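Local coordinates for pectate lyase (Cellvibrio cellulosa, PDB 1GXM), which cleaves pectate (polygalacturonate) by anti-beta-elimination, the chain here being the catalytic module of a larger family 10 polysaccharide lyase, at residues S109-S112 / T113-P117; M137-A140 / L141-L144; K173-D176 / Y177-A181; K204-R207 / A208-E212. All coordinates share one frame; numbering follows the deposited sequence.

Contacts 1, 2 and 3 form one cluster, whereas contact 4 stands apart. The turn of contact 1 sits between two successive helices: Gly114 O is 3.4 Å from Met137 CE in contact 2, and Thr113 O is 3.3 Å from Tyr177 CB in contact 3. The helices also meet directly, with Leu141 CD1 3.7 Å from Gly174 CA. Centres within this cluster are about 10 to 12 Å apart. Contact 4 is a loop whose centre lies about 20 to 22 Å from the other three, and its nearest atoms are about 7 Å from those of contact 3. A glycerol, probably from the crystallisation liquor, is bound at Tyr111, and a glycerol also lies about 5 Å from the Lys204 side chain.

Contact 1: residues S109-S112 / T113-P117; sequences SQYS and TGALP
Gln110 reaches across the turn to Gly114 and Leu116, and from CB to NE2 its side chain follows the returning chain. Gln110 CB rests on Leu116 CD2 at 3.6 Å. With CG anti to the backbone N (chi1 -169°) and the chain extended beyond it, the side chain runs along the backbone of Gly114: Gln110 CG comes within 3.4 Å of Gly114 O, and Gln110 CD lies 3.8 Å from Gly114 CA. At the tip, Gln110 NE2 donates to Gly114 O at 2.9 Å, approaching from a position tilted 29° out of the carbonyl plane. The same amide nitrogen is hydrogen-bonded to Ala170 O of helix 161-181, tying the turn to that helix.

The backbone here makes a type I turn from Tyr111 to Gly114 followed by a G1 bulge, as in many tight hairpins, although neither arm is a regular strand. Gly114 takes the bulge position with a positive phi of 101°. Its N bonds to Tyr111 O, while Tyr111 N donates to Ala115 O at 2.9 Å. This last carbonyl also lies at the edge of the Tyr111 ring, in its plane, with Tyr111 CD1 3.4 Å from Ala115 O.

The ring packs CD1 against the methyl of Ala115 and passes Tyr111 CE1 at a slant by Pro117 CB, 4.0 Å away. Its hydroxyl is engaged elsewhere, by Asp128 O and glycerol. Ser109 OG, held by Leu106 O of the preceding helix, also accepts from a water that donates in turn to Pro117 O, 2.9 Å away.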
# COMPACT_ATOMS: atom_id res chain seq x y z
N SER A 109 12.56 -0.96 10.26
CA SER A 109 11.38 -0.15 10.59
C SER A 109 10.24 -0.95 11.16
O SER A 109 9.32 -0.39 11.73
CB SER A 109 10.90 0.58 9.36
OG SER A 109 10.12 -0.23 8.52
N GLN A 110 10.29 -2.27 11.01
CA GLN A 110 9.17 -3.11 11.34
C GLN A 110 9.02 -3.29 12.84
O GLN A 110 9.98 -3.62 13.54
CB GLN A 110 9.29 -4.46 10.65
CG GLN A 110 8.04 -5.29 10.72
CD GLN A 110 8.15 -6.53 9.89
OE1 GLN A 110 9.16 -7.24 9.93
NE2 GLN A 110 7.10 -6.82 9.12
N TYR A 111 7.83 -3.07 13.35
CA TYR A 111 7.55 -3.33 14.73
C TYR A 111 7.53 -4.83 15.00
O TYR A 111 7.40 -5.62 14.09
CB TYR A 111 6.20 -2.77 15.11
CG TYR A 111 6.06 -1.27 15.14
CD1 TYR A 111 5.74 -0.55 14.00
CD2 TYR A 111 6.12 -0.59 16.34
CE1 TYR A 111 5.51 0.81 14.06
CE2 TYR A 111 5.91 0.76 16.39
CZ TYR A 111 5.58 1.45 15.24
OH TYR A 111 5.36 2.79 15.33
N SER A 112 7.55 -5.20 16.28
CA SER A 112 7.50 -6.60 16.69
C SER A 112 6.25 -7.29 16.18
O SER A 112 6.26 -8.50 15.94
CB SER A 112 7.54 -6.71 18.21
OG SER A 112 6.43 -6.11 18.79
N THR A 113 5.20 -6.52 15.97
CA THR A 113 3.92 -7.04 15.49
C THR A 113 3.88 -7.27 13.99
O THR A 113 2.93 -7.82 13.47
CB THR A 113 2.82 -6.07 15.80
OG1 THR A 113 3.14 -4.82 15.17
CG2 THR A 113 2.70 -5.78 17.29
N GLY A 114 4.86 -6.76 13.27
CA GLY A 114 4.88 -6.80 11.83
C GLY A 114 4.48 -5.50 11.15
O GLY A 114 4.69 -5.36 9.96
N ALA A 115 3.91 -4.57 11.89
CA ALA A 115 3.50 -3.29 11.33
C ALA A 115 4.70 -2.57 10.73
O ALA A 115 5.80 -2.59 11.28
CB ALA A 115 2.93 -2.44 12.40
N LEU A 116 4.46 -1.88 9.62
CA LEU A 116 5.43 -0.95 9.05
C LEU A 116 4.92 0.47 9.18
O LEU A 116 3.80 0.77 8.75
CB LEU A 116 5.67 -1.24 7.57
CG LEU A 116 6.23 -2.64 7.27
CD1 LEU A 116 6.44 -2.81 5.80
CD2 LEU A 116 7.53 -2.83 7.95
N PRO A 117 5.72 1.35 9.76
CA PRO A 117 5.35 2.75 9.91
C PRO A 117 5.57 3.51 8.63
O PRO A 117 6.26 3.08 7.72
CB PRO A 117 6.32 3.24 10.97
CG PRO A 117 7.54 2.44 10.71
CD PRO A 117 7.06 1.08 10.32
O HOH W 1 8.53 1.48 6.85

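Contact 2: residues M137-A140 / L141-L144; sequences MAYA and LTVL
Thr142 has OG1 anti to its own carbonyl carbon (chi1 -63°), which turns the hydroxyl back along the axis to Ala138, and Met137, with CG anti to the backbone N (chi1 -179°), extends alongside Leu141. Both pairs are i to i+4 neighbours on alpha-helix 136-148, which is buried here and packs among helices 20-28, 77-90 and 161-181 in this module, whose regular structure is mainly helical. Ala138 O is gripped twice: Thr142 OG1 donates to it at 2.9 Å and Thr142 N at 3.0 Å, the two donors arriving from opposite faces of the carbonyl plane. The threonine hydroxyl is thereby satisfied inside its own helix, and its rotation is fixed in a setting that is otherwise mostly apolar.

Tyr139 points away from the following turn and stacks on Trp24 of helix 20-28. Val143, packed near Trp24 too, lays CG2 3.3 Å from Tyr139 O, the carbonyl that receives Val143 N in the regular helical bond. On the side facing helix 161-181, Met137 and Leu141 point the same way, and two atoms of the methionine touch one methyl: Met137 CG and Met137 CE each lie 4.0 Å from Leu141 CD1.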
# COMPACT_ATOMS: atom_id res chain seq x y z
N MET A 137 2.51 -0.09 3.37
CA MET A 137 2.85 -1.34 4.01
C MET A 137 2.69 -2.52 3.06
O MET A 137 3.53 -3.41 3.01
CB MET A 137 2.03 -1.55 5.27
CG MET A 137 2.37 -2.83 5.99
SD MET A 137 1.73 -2.83 7.67
CE MET A 137 2.04 -4.52 8.07
N ALA A 138 1.59 -2.56 2.32
CA ALA A 138 1.34 -3.69 1.46
C ALA A 138 2.41 -3.81 0.39
O ALA A 138 2.87 -4.91 0.09
CB ALA A 138 -0.03 -3.60 0.82
N TYR A 139 2.82 -2.70 -0.21
CA TYR A 139 3.76 -2.79 -1.32
C TYR A 139 5.17 -2.96 -0.78
O TYR A 139 5.97 -3.60 -1.42
CB TYR A 139 3.64 -1.61 -2.28
CG TYR A 139 2.40 -1.65 -3.17
CD1 TYR A 139 1.39 -2.60 -3.00
CD2 TYR A 139 2.24 -0.69 -4.14
CE1 TYR A 139 0.25 -2.59 -3.82
CE2 TYR A 139 1.13 -0.68 -4.94
CZ TYR A 139 0.13 -1.64 -4.78
OH TYR A 139 -0.98 -1.62 -5.58
N ALA A 140 5.46 -2.43 0.41
CA ALA A 140 6.75 -2.71 1.06
C ALA A 140 6.89 -4.21 1.33
O ALA A 140 7.94 -4.79 1.11
CB ALA A 140 6.89 -1.95 2.33
N LEU A 141 5.83 -4.82 1.83
CA LEU A 141 5.86 -6.25 2.07
C LEU A 141 5.99 -7.02 0.78
O LEU A 141 6.61 -8.06 0.75
CB LEU A 141 4.63 -6.72 2.85
CG LEU A 141 4.53 -6.19 4.26
CD1 LEU A 141 3.23 -6.59 4.87
CD2 LEU A 141 5.68 -6.70 5.11
N THR A 142 5.39 -6.52 -0.28
CA THR A 142 5.49 -7.14 -1.59
C THR A 142 6.95 -7.12 -2.06
O THR A 142 7.47 -8.12 -2.55
CB THR A 142 4.60 -6.43 -2.60
OG1 THR A 142 3.23 -6.57 -2.20
CG2 THR A 142 4.67 -7.08 -4.00
N VAL A 143 7.61 -5.99 -1.89
CA VAL A 143 9.03 -5.90 -2.25
C VAL A 143 9.82 -6.94 -1.46
O VAL A 143 10.64 -7.68 -2.02
CB VAL A 143 9.59 -4.50 -2.00
CG1 VAL A 143 11.09 -4.50 -2.20
CG2 VAL A 143 8.94 -3.48 -2.90
N LEU A 144 9.62 -6.96 -0.15
CA LEU A 144 10.35 -7.91 0.69
C LEU A 144 10.04 -9.34 0.30
O LEU A 144 10.91 -10.19 0.33
CB LEU A 144 10.07 -7.66 2.17
CG LEU A 144 10.63 -6.34 2.69
CD1 LEU A 144 10.11 -6.12 4.09
CD2 LEU A 144 12.14 -6.31 2.65

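Contact 3: residues K173-D176 / Y177-A181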
# COMPACT_ATOMS: atom_id res chain seq x y z
N LYS A 173 5.73 -11.76 9.44
CA LYS A 173 5.25 -10.87 10.49
C LYS A 173 4.26 -9.87 9.93
O LYS A 173 3.28 -9.57 10.56
CB LYS A 173 6.41 -10.13 11.14
CG LYS A 173 7.26 -11.02 12.04
CD LYS A 173 8.57 -10.35 12.43
CE LYS A 173 8.40 -9.10 13.23
NZ LYS A 173 9.72 -8.58 13.64
N GLY A 174 4.54 -9.32 8.75
CA GLY A 174 3.64 -8.37 8.13
C GLY A 174 2.31 -8.99 7.80
O GLY A 174 1.24 -8.38 7.97
N THR A 175 2.36 -10.23 7.33
CA THR A 175 1.15 -10.95 7.04
C THR A 175 0.34 -11.19 8.29
O THR A 175 -0.87 -11.03 8.31
CB THR A 175 1.49 -12.28 6.37
OG1 THR A 175 2.14 -12.03 5.12
CG2 THR A 175 0.23 -13.03 5.99
N ASP A 176 1.02 -11.62 9.35
CA ASP A 176 0.39 -11.83 10.63
C ASP A 176 -0.31 -10.54 11.08
O ASP A 176 -1.44 -10.57 11.55
CB ASP A 176 1.43 -12.29 11.65
CG ASP A 176 0.82 -12.69 12.95
OD1 ASP A 176 0.18 -13.76 13.00
OD2 ASP A 176 0.92 -11.97 13.96
N TYR A 177 0.41 -9.41 10.97
CA TYR A 177 -0.18 -8.13 11.31
C TYR A 177 -1.48 -7.87 10.55
O TYR A 177 -2.50 -7.49 11.12
CB TYR A 177 0.82 -6.97 11.07
CG TYR A 177 0.22 -5.69 11.53
CD1 TYR A 177 -0.60 -4.95 10.68
CD2 TYR A 177 0.36 -5.27 12.83
CE1 TYR A 177 -1.22 -3.85 11.11
CE2 TYR A 177 -0.27 -4.16 13.28
CZ TYR A 177 -1.07 -3.44 12.41
OH TYR A 177 -1.75 -2.33 12.85
N ILE A 178 -1.41 -8.03 9.25
CA ILE A 178 -2.54 -7.78 8.38
C ILE A 178 -3.74 -8.64 8.77
O ILE A 178 -4.85 -8.16 8.86
CB ILE A 178 -2.13 -7.99 6.92
CG1 ILE A 178 -1.25 -6.82 6.47
CG2 ILE A 178 -3.34 -8.13 6.02
CD1 ILE A 178 -0.54 -7.07 5.21
N LEU A 179 -3.48 -9.90 9.06
CA LEU A 179 -4.55 -10.80 9.44
C LEU A 179 -5.18 -10.39 10.77
O LEU A 179 -6.39 -10.43 10.91
CB LEU A 179 -4.05 -12.23 9.51
CG LEU A 179 -3.63 -12.85 8.19
CD1 LEU A 179 -2.94 -14.19 8.44
CD2 LEU A 179 -4.80 -12.99 7.22
N LYS A 180 -4.35 -9.98 11.73
CA LYS A 180 -4.85 -9.54 13.03
C LYS A 180 -5.59 -8.20 12.94
O LYS A 180 -6.51 -7.92 13.70
CB LYS A 180 -3.72 -9.46 14.04
CG LYS A 180 -3.34 -10.80 14.58
CD LYS A 180 -2.13 -10.68 15.47
CE LYS A 180 -1.87 -11.98 16.20
NZ LYS A 180 -1.67 -13.08 15.25
N ALA A 181 -5.18 -7.37 11.99
CA ALA A 181 -5.75 -6.03 11.86
C ALA A 181 -7.06 -6.02 11.10
O ALA A 181 -7.83 -5.07 11.21
CB ALA A 181 -4.76 -5.10 11.21
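Asp176 and Lys180, four residues apart on helix 161-181, close a salt bridge over the outer surface of the helix, alongside the regular backbone bond from Lys180 N to Asp176 O (3.0 Å). The aspartate has CG anti to its backbone N (chi1 -173°), which swings the carboxylate along the axis toward the next turn. The lysine leaves its backbone in the other common helical setting, with CG anti to the carbonyl carbon. It then runs extended through CD and bends only at its last torsion (chi4 58°), bringing the ammonium group round to the two carboxylate oxygens. Lys180 NZ lies 3.0 Å from Asp176 OD1, approached on the syn side but 25° out of the carboxylate plane, and makes a weak second bond at 3.1 Å to Asp176 OD2. The aliphatic part takes part as well, since Lys180 CD is 3.6 Å from Asp176 OD2.

Elsewhere round the helix the same spacing gives apolar or backbone packing. Thr175 and Leu179 lie side by side, Thr175 CG2 being 4.2 Å from Leu179 CD1, and both are covered by helix 233-246. Thr175 OG1 turns the other way, to Val171 O one turn earlier. Ile178 folds back on Gly174 O, with Ile178 CG1 at 3.3 Å and Ile178 CD1 at 3.5 Å, and its flank is covered by helix 219-226. Tyr177 swings its ring away from the preceding turn to Tyr201, and its hydroxyl binds Gly197 O.

The ion pair lies on the more exposed side, where solvent would probably weaken the attraction, while on the buried sides carbonyl oxygens satisfy the polar tips of Thr175 and Tyr177 and the rest is mainly apolar packing.

Contact 4: residues K204-R207 / A208-E212; sequences KKAR and AYELE
Arg207 and Glu210 carry most of the contact, lying side by side at the two ends of a type I turn in the loop between strands 195-196 and 214-215. The guanidinium grips the carboxylate side-on: Arg207 NE donates almost straight to Glu210 OE1 at 2.9 Å (174° at the hydrogen), and Arg207 NH2 donates to Glu210 OE2 at 2.8 Å. Both oxygens lie near the guanidinium plane, yet the two flat groups are turned 51° against each other, so Arg207 NE comes to Glu210 OE1 from above the carboxylate plane, while NH2 meets OE2 on its syn side. Glu210 OE1 takes a further bond on its anti lone pair from Arg207 N, 3.1 Å away, and Glu210 OE2 is also held by Tyr312 OH. Arg207 CB lies over the Tyr209 ring in a CH-pi contact, 4.2 Å from the centroid.

Toward the loop ends, Ala206 N bonds to Glu210 O. Beyond it Lys205 folds at chi4 to bring its NZ 2.8 Å from Glu212 OE1, with a weak second bond to the other oxygen.

Glu210 ties the turn's backbone to the arginine's tip. With NE and NH2 both bonded to one carboxylate the guanidinium is held in orientation, the Tyr209 hydroxyl merely packing over one face; the two charges probably offset each other.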
# COMPACT_ATOMS: atom_id res chain seq x y z
N LYS A 204 -7.03 3.69 13.17
CA LYS A 204 -6.59 4.99 13.64
C LYS A 204 -6.92 6.07 12.62
O LYS A 204 -7.19 5.79 11.45
CB LYS A 204 -5.08 5.02 13.86
CG LYS A 204 -4.59 3.99 14.83
CD LYS A 204 -5.05 4.22 16.26
CE LYS A 204 -4.53 3.14 17.14
NZ LYS A 204 -4.99 3.27 18.57
N LYS A 205 -6.89 7.30 13.08
CA LYS A 205 -6.94 8.47 12.22
C LYS A 205 -5.54 8.76 11.68
O LYS A 205 -4.53 8.28 12.20
CB LYS A 205 -7.37 9.72 12.99
CG LYS A 205 -8.64 9.61 13.83
CD LYS A 205 -8.97 10.93 14.54
CE LYS A 205 -10.03 10.81 15.63
NZ LYS A 205 -11.39 10.61 15.09
N ALA A 206 -5.49 9.58 10.64
CA ALA A 206 -4.24 10.11 10.13
C ALA A 206 -4.36 11.63 10.14
O ALA A 206 -4.43 12.23 11.21
CB ALA A 206 -3.85 9.53 8.79
N ARG A 207 -4.43 12.24 8.96
CA ARG A 207 -4.67 13.67 8.87
C ARG A 207 -6.08 13.97 9.33
O ARG A 207 -6.87 13.08 9.60
CB ARG A 207 -4.35 14.17 7.48
CG ARG A 207 -2.89 14.02 7.17
CD ARG A 207 -2.48 14.33 5.78
NE ARG A 207 -2.98 13.32 4.87
CZ ARG A 207 -2.67 13.25 3.58
NH1 ARG A 207 -1.84 14.14 3.06
NH2 ARG A 207 -3.18 12.30 2.82
N ALA A 208 -6.40 15.25 9.43
CA ALA A 208 -7.66 15.64 10.07
C ALA A 208 -8.87 15.00 9.40
O ALA A 208 -9.83 14.66 10.07
CB ALA A 208 -7.81 17.13 10.06
N TYR A 209 -8.79 14.86 8.09
CA TYR A 209 -9.92 14.41 7.28
C TYR A 209 -9.83 12.93 6.98
O TYR A 209 -10.57 12.44 6.14
CB TYR A 209 -10.00 15.25 5.98
CG TYR A 209 -8.64 15.46 5.36
CD1 TYR A 209 -8.08 14.51 4.52
CD2 TYR A 209 -7.89 16.60 5.68
CE1 TYR A 209 -6.79 14.69 4.00
CE2 TYR A 209 -6.62 16.76 5.17
CZ TYR A 209 -6.07 15.81 4.35
OH TYR A 209 -4.80 16.00 3.83
N GLU A 210 -8.93 12.22 7.66
CA GLU A 210 -8.70 10.79 7.47
C GLU A 210 -9.04 10.07 8.76
O GLU A 210 -8.22 9.94 9.64
CB GLU A 210 -7.26 10.55 7.05
CG GLU A 210 -7.02 11.13 5.67
CD GLU A 210 -5.59 11.12 5.22
OE1 GLU A 210 -4.67 11.22 6.06
OE2 GLU A 210 -5.37 11.03 4.01
N LEU A 211 -10.28 9.62 8.87
CA LEU A 211 -10.80 9.12 10.12
C LEU A 211 -10.74 7.61 10.16
O LEU A 211 -10.51 6.94 9.17
CB LEU A 211 -12.23 9.61 10.29
CG LEU A 211 -12.45 11.11 10.20
CD1 LEU A 211 -13.88 11.42 10.54
CD2 LEU A 211 -11.56 11.85 11.16
N GLU A 212 -11.01 7.08 11.33
CA GLU A 212 -11.13 5.64 11.51
C GLU A 212 -12.26 5.13 10.65
O GLU A 212 -13.36 5.67 10.66
CB GLU A 212 -11.41 5.29 12.97
CG GLU A 212 -10.47 5.95 13.99
CD GLU A 212 -10.98 7.29 14.52
OE1 GLU A 212 -11.60 8.10 13.77
OE2 GLU A 212 -10.78 7.58 15.72